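Local coordinates for protein 3-methyladenine DNA glycosylase (Helicobacter pylori, PDB 1PU6) that removes alkylated bases such as 3-methyladenine from DNA as a helix-hairpin-helix glycosylase, opening the base excision repair pathway, at residues F5-L8 with K9-S13; A185-L188 with Y189-I193. All coordinates share one frame; numbering follows the deposited sequence.

Contact 1 of 2, residues F5-L8 with K9-S13; sequences FEIL and KALKS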
ATOM      1  N   PHE A   5      -5.735 -19.693   1.024  1.00 18.92           N
ATOM      2  CA  PHE A   5      -6.047 -19.892   2.439  1.00 19.26           C
ATOM      3  C   PHE A   5      -5.011 -20.794   3.090  1.00 19.66           C
ATOM      4  O   PHE A   5      -4.579 -20.547   4.223  1.00 18.91           O
ATOM      5  CB  PHE A   5      -7.479 -20.449   2.642  1.00 19.68           C
ATOM      6  CG  PHE A   5      -7.822 -20.685   4.081  1.00 23.87           C
ATOM      7  CD1 PHE A   5      -8.157 -21.960   4.527  1.00 26.91           C
ATOM      8  CD2 PHE A   5      -7.749 -19.644   5.005  1.00 27.18           C
ATOM      9  CE1 PHE A   5      -8.461 -22.178   5.915  1.00 29.69           C
ATOM     10  CE2 PHE A   5      -8.034 -19.857   6.356  1.00 29.15           C
ATOM     11  CZ  PHE A   5      -8.391 -21.105   6.803  1.00 27.27           C
ATOM     12  N   GLU A   6      -4.551 -21.807   2.356  1.00 19.99           N
ATOM     13  CA  GLU A   6      -3.406 -22.623   2.842  1.00 20.13           C
ATOM     14  C   GLU A   6      -2.112 -21.824   3.070  1.00 20.44           C
ATOM     15  O   GLU A   6      -1.417 -22.036   4.100  1.00 20.56           O
ATOM     16  CB  GLU A   6      -3.169 -23.845   1.972  1.00 23.11           C
ATOM     17  CG  GLU A   6      -4.416 -24.722   1.824  1.00 27.59           C
ATOM     18  CD  GLU A   6      -4.810 -25.408   3.128  1.00 36.23           C
ATOM     19  OE1 GLU A   6      -6.030 -25.604   3.337  1.00 38.78           O
ATOM     20  OE2 GLU A   6      -3.909 -25.752   3.952  1.00 40.87           O
ATOM     21  N   ILE A   7      -1.835 -20.888   2.156  1.00 17.51           N
ATOM     22  CA  ILE A   7      -0.653 -20.036   2.244  1.00 17.74           C
ATOM     23  C   ILE A   7      -0.811 -19.112   3.464  1.00 17.13           C
ATOM     24  O   ILE A   7       0.149 -18.942   4.224  1.00 16.99           O
ATOM     25  CB  ILE A   7      -0.463 -19.218   0.933  1.00 18.18           C
ATOM     26  CG1 ILE A   7      -0.122 -20.175  -0.227  1.00 18.65           C
ATOM     27  CG2 ILE A   7       0.622 -18.117   1.095  1.00 17.87           C
ATOM     28  CD1 ILE A   7      -0.134 -19.522  -1.589  1.00 20.98           C
ATOM     29  N   LEU A   8      -2.003 -18.509   3.629  1.00 16.77           N
ATOM     30  CA  LEU A   8      -2.263 -17.638   4.786  1.00 16.37           C
ATOM     31  C   LEU A   8      -1.999 -18.390   6.102  1.00 17.49           C
ATOM     32  O   LEU A   8      -1.273 -17.879   6.993  1.00 18.23           O
ATOM     33  CB  LEU A   8      -3.683 -17.079   4.774  1.00 15.18           C
ATOM     34  CG  LEU A   8      -4.060 -16.235   6.015  1.00 15.53           C
ATOM     35  CD1 LEU A   8      -3.092 -15.032   6.251  1.00 18.37           C
ATOM     36  CD2 LEU A   8      -5.511 -15.688   5.900  1.00 18.43           C
ATOM     37  N   LYS A   9      -2.556 -19.598   6.243  1.00 17.96           N
ATOM     38  CA  LYS A   9      -2.284 -20.367   7.468  1.00 18.27           C
ATOM     39  C   LYS A   9      -0.772 -20.615   7.682  1.00 18.49           C
ATOM     40  O   LYS A   9      -0.248 -20.486   8.822  1.00 18.32           O
ATOM     41  CB  LYS A   9      -3.054 -21.715   7.418  1.00 19.91           C
ATOM     42  CG  LYS A   9      -4.555 -21.561   7.587  1.00 22.33           C
ATOM     43  CD  LYS A   9      -5.290 -22.904   7.730  1.00 25.14           C
ATOM     44  CE  LYS A   9      -5.300 -23.637   6.399  1.00 28.64           C
ATOM     45  NZ  LYS A   9      -5.910 -25.002   6.448  1.00 32.41           N
ATOM     46  N   ALA A  10      -0.070 -21.006   6.615  1.00 18.55           N
ATOM     47  CA  ALA A  10       1.374 -21.284   6.726  1.00 18.98           C
ATOM     48  C   ALA A  10       2.169 -20.057   7.151  1.00 18.59           C
ATOM     49  O   ALA A  10       3.038 -20.130   8.060  1.00 20.02           O
ATOM     50  CB  ALA A  10       1.911 -21.831   5.386  1.00 20.30           C
ATOM     51  N   LEU A  11       1.861 -18.921   6.555  1.00 16.72           N
ATOM     52  CA  LEU A  11       2.600 -17.711   6.896  1.00 16.42           C
ATOM     53  C   LEU A  11       2.240 -17.236   8.314  1.00 17.13           C
ATOM     54  O   LEU A  11       3.132 -16.771   9.096  1.00 17.49           O
ATOM     55  CB  LEU A  11       2.323 -16.613   5.866  1.00 17.44           C
ATOM     56  CG  LEU A  11       2.962 -16.837   4.470  1.00 17.93           C
ATOM     57  CD1 LEU A  11       2.462 -15.786   3.478  1.00 20.42           C
ATOM     58  CD2 LEU A  11       4.514 -16.799   4.561  1.00 20.70           C
ATOM     59  N   LYS A  12       0.955 -17.367   8.669  1.00 17.94           N
ATOM     60  CA  LYS A  12       0.502 -16.998   9.995  1.00 18.62           C
ATOM     61  C   LYS A  12       1.302 -17.769  11.077  1.00 19.46           C
ATOM     62  O   LYS A  12       1.663 -17.214  12.149  1.00 20.66           O
ATOM     63  CB  LYS A  12      -0.995 -17.287  10.147  1.00 19.49           C
ATOM     64  CG  LYS A  12      -1.592 -16.930  11.506  1.00 21.73           C
ATOM     65  CD  LYS A  12      -1.632 -15.433  11.677  1.00 24.90           C
ATOM     66  CE  LYS A  12      -2.762 -15.032  12.638  1.00 28.60           C
ATOM     67  NZ  LYS A  12      -2.195 -15.094  13.985  1.00 35.77           N
ATOM     68  N   SER A  13       1.576 -19.029  10.791  1.00 19.40           N
ATOM     69  CA  SER A  13       2.281 -19.892  11.764  1.00 20.33           C
ATOM     70  C   SER A  13       3.731 -19.454  12.022  1.00 20.51           C
ATOM     71  O   SER A  13       4.349 -19.881  12.993  1.00 21.60           O
ATOM     72  CB  SER A  13       2.230 -21.333  11.269  1.00 20.65           C
ATOM     73  OG  SER A  13       3.258 -21.550  10.319  1.00 25.45           O
TER
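Phe5 and Lys9 meet one helical turn apart near the start of helix 4-12, the lysine's methylene chain running obliquely over one face of the ring. Lys9 CG makes a CH-pi contact 4.2 Å from the centroid of the Phe5 ring, displaced toward the rim, and farther along the chain Lys9 CE approaches Phe5 CE1 to 3.5 Å. With CG anti to the backbone N (chi1 179°), the phenylalanine ring is carried beside its own carbonyl carbon and turned toward the C-terminal side, where the Lys9 chain passes. Lysine suits this position because its aliphatic part can lie on the ring while its amine goes on to a charge.

That charge is Glu6. Its chain, bent at chi2 (-68°), lies alongside Lys9 and points the same way, so that Lys9 NZ forms a salt bridge with Glu6 OE1 at 3.2 Å, approaching from above the carboxylate plane; a weak bond to Glu6 OE2 completes a forked grip. The pair lies on the outer side of the helix, where both charges can also meet solvent.

Ile7 faces inward instead, and its CG2 touches Leu11 CD1 at 3.8 Å, two branched side chains side by side on the buried surface. Ile7 O takes Leu11 N at 2.9 Å, one of four i to i+4 backbone bonds that run from residues 9-12 back to residues 5-8. Leu8 O accepts Lys12 N at 2.8 Å, Ser13 N continues the series to Lys9 O, and Ser13 OG donates to Ala10 O.

The buried residues spread over several neighbours: Phe5 rests on helix 182-187, Ile7 and Leu11 reach Phe156 of helix 151-159 and Phe202 of helix 195-203, and Leu8 packs on Leu198 and Phe202 of that last helix.

Contact 2 of 2, residues A185-L188 with Y189-I193; sequences ALAL and YENTI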
ATOM      1  N   ALA A 185     -10.897 -18.001   7.886  1.00 20.08           N
ATOM      2  CA  ALA A 185      -9.807 -16.978   7.791  1.00 19.99           C
ATOM      3  C   ALA A 185      -9.994 -15.970   8.937  1.00 18.74           C
ATOM      4  O   ALA A 185      -9.048 -15.642   9.655  1.00 19.18           O
ATOM      5  CB  ALA A 185      -9.835 -16.324   6.435  1.00 19.31           C
ATOM      6  N   LEU A 186     -11.238 -15.541   9.154  1.00 18.41           N
ATOM      7  CA  LEU A 186     -11.510 -14.565  10.220  1.00 19.33           C
ATOM      8  C   LEU A 186     -11.275 -15.178  11.624  1.00 19.74           C
ATOM      9  O   LEU A 186     -10.849 -14.490  12.596  1.00 19.93           O
ATOM     10  CB  LEU A 186     -12.950 -14.038  10.108  1.00 18.52           C
ATOM     11  CG  LEU A 186     -13.138 -13.175   8.842  1.00 19.88           C
ATOM     12  CD1 LEU A 186     -14.612 -12.827   8.718  1.00 24.86           C
ATOM     13  CD2 LEU A 186     -12.286 -11.896   8.800  1.00 22.96           C
ATOM     14  N   ALA A 187     -11.477 -16.500  11.720  1.00 19.76           N
ATOM     15  CA  ALA A 187     -11.252 -17.187  13.001  1.00 21.00           C
ATOM     16  C   ALA A 187      -9.761 -17.288  13.385  1.00 21.59           C
ATOM     17  O   ALA A 187      -9.424 -17.452  14.608  1.00 24.06           O
ATOM     18  CB  ALA A 187     -11.943 -18.562  12.952  1.00 21.30           C
ATOM     19  N   LEU A 188      -8.856 -17.148  12.403  1.00 21.36           N
ATOM     20  CA  LEU A 188      -7.405 -17.057  12.695  1.00 22.45           C
ATOM     21  C   LEU A 188      -7.080 -15.887  13.638  1.00 22.71           C
ATOM     22  O   LEU A 188      -6.025 -15.905  14.343  1.00 23.60           O
ATOM     23  CB  LEU A 188      -6.567 -16.865  11.405  1.00 20.70           C
ATOM     24  CG  LEU A 188      -6.533 -18.018  10.385  1.00 22.37           C
ATOM     25  CD1 LEU A 188      -5.730 -17.575   9.194  1.00 22.91           C
ATOM     26  CD2 LEU A 188      -5.880 -19.268  11.045  1.00 24.16           C
ATOM     27  N   TYR A 189      -7.975 -14.892  13.650  1.00 21.24           N
ATOM     28  CA  TYR A 189      -7.823 -13.709  14.479  1.00 21.95           C
ATOM     29  C   TYR A 189      -8.921 -13.626  15.532  1.00 23.41           C
ATOM     30  O   TYR A 189      -9.210 -12.533  16.045  1.00 24.04           O
ATOM     31  CB  TYR A 189      -7.854 -12.465  13.558  1.00 21.31           C
ATOM     32  CG  TYR A 189      -6.733 -12.478  12.533  1.00 19.61           C
ATOM     33  CD1 TYR A 189      -5.434 -11.981  12.836  1.00 19.25           C
ATOM     34  CD2 TYR A 189      -6.953 -13.022  11.256  1.00 18.48           C
ATOM     35  CE1 TYR A 189      -4.394 -11.997  11.845  1.00 18.38           C
ATOM     36  CE2 TYR A 189      -5.942 -13.073  10.301  1.00 18.21           C
ATOM     37  CZ  TYR A 189      -4.657 -12.564  10.593  1.00 19.72           C
ATOM     38  OH  TYR A 189      -3.677 -12.641   9.607  1.00 19.77           O
ATOM     39  N   GLU A 190      -9.534 -14.775  15.829  1.00 23.86           N
ATOM     40  CA  GLU A 190     -10.603 -14.867  16.831  1.00 24.84           C
ATOM     41  C   GLU A 190     -11.725 -13.833  16.558  1.00 24.68           C
ATOM     42  O   GLU A 190     -12.327 -13.282  17.487  1.00 25.11           O
ATOM     43  CB  GLU A 190      -9.994 -14.755  18.261  1.00 25.04           C
ATOM     44  CG  GLU A 190      -8.887 -15.806  18.462  1.00 30.07           C
ATOM     45  CD  GLU A 190      -8.309 -15.900  19.870  0.50 30.54           C
ATOM     46  OE1 GLU A 190      -8.290 -14.880  20.583  0.50 31.29           O
ATOM     47  OE2 GLU A 190      -7.849 -17.012  20.261  0.50 31.86           O
ATOM     48  N   ASN A 191     -12.027 -13.626  15.275  1.00 24.00           N
ATOM     49  CA  ASN A 191     -13.092 -12.717  14.826  1.00 24.96           C
ATOM     50  C   ASN A 191     -12.878 -11.280  15.323  1.00 25.72           C
ATOM     51  O   ASN A 191     -13.862 -10.555  15.517  1.00 28.07           O
ATOM     52  CB  ASN A 191     -14.509 -13.245  15.239  1.00 25.85           C
ATOM     53  CG  ASN A 191     -14.851 -14.574  14.600  1.00 26.73           C
ATOM     54  OD1 ASN A 191     -14.198 -15.006  13.650  1.00 30.61           O
ATOM     55  ND2 ASN A 191     -15.917 -15.235  15.109  1.00 32.87           N
ATOM     56  N   THR A 192     -11.614 -10.866  15.535  1.00 24.99           N
ATOM     57  CA  THR A 192     -11.314  -9.509  16.046  1.00 23.38           C
ATOM     58  C   THR A 192     -10.976  -8.498  15.005  1.00 23.11           C
ATOM     59  O   THR A 192     -10.930  -7.283  15.310  1.00 23.37           O
ATOM     60  CB  THR A 192     -10.182  -9.488  17.096  1.00 24.93           C
ATOM     61  OG1 THR A 192      -8.944  -9.923  16.520  1.00 26.23           O
ATOM     62  CG2 THR A 192     -10.463 -10.443  18.220  1.00 26.21           C
ATOM     63  N   ILE A 193     -10.745  -8.971  13.783  1.00 21.15           N
ATOM     64  CA  ILE A 193     -10.394  -8.037  12.696  1.00 20.52           C
ATOM     65  C   ILE A 193     -11.292  -8.172  11.470  1.00 19.57           C
ATOM     66  O   ILE A 193     -11.884  -9.221  11.200  1.00 20.56           O
ATOM     67  CB  ILE A 193      -8.867  -8.053  12.305  1.00 19.52           C
ATOM     68  CG1 ILE A 193      -8.504  -9.297  11.450  1.00 18.96           C
ATOM     69  CG2 ILE A 193      -7.903  -7.864  13.548  1.00 21.12           C
ATOM     70  CD1 ILE A 193      -6.977  -9.337  10.975  1.00 18.62           C
TER
HETATM   71  O   HOH W   1     -11.144 -11.676  12.515  1.00 24.22           O
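Leu186 O receives two backbone donors from opposite faces of its carbonyl plane, Tyr189 N and Asn191 N, each at 3.1 Å. A water is a further donor to Leu186 O, at 2.8 Å, and accepts from Ile193 N, adding a link from Ile193 to the same carbonyl. Both backbone donors lie well out of the carbonyl plane, one on each side (55° for Tyr189 N, 41° for Asn191 N), as the chain curls round the helix end.

Together with Glu190 N bonding to Ala187 O at 2.9 Å, the bond from Asn191 N makes a Schellman motif that ends helix 182-187, with Glu190 as its C-prime residue at positive phi (52°). Asn191 is also at positive phi, a conformation asparagine adopts more readily than most residues, and a type I' turn runs from Tyr189 to Thr192. There Thr192 OG1 donates to Tyr189 O at 2.7 Å in the carbonyl plane, a job for its short hydroxyl.

The Tyr189 ring turns an edge to Ala185 O, 3.7 Å from Tyr189 CD2, while Ile193 CD1 sits over the centre of one face, 3.4 Å above it. Amphipathic tyrosine fits here: its ring packs on Leu198, and its OH is hydrogen-bonded to the carboxylated lysine at position 205.

In the fold
From the N terminus, contact 1 comes first and lies along helix 4-12, closing no loop beyond successive helical turns. Much later in the chain, contact 2 ends helix 182-187 and turns the chain through a short loop toward helix 195-203. The two are in series, neither nested nor crossed, yet they touch in space with centres about 13 Å apart. Phe5 CE2 reaches Ala185 CA at 3.7 Å, Leu8 CD2 meets Leu188 CD1 at 3.8 Å, and Lys12 CE lies 3.5 Å from Tyr189 CE1. The N-terminal helix is thereby joined to the C-terminal part of the chain, with Leu198 touched from both contacts.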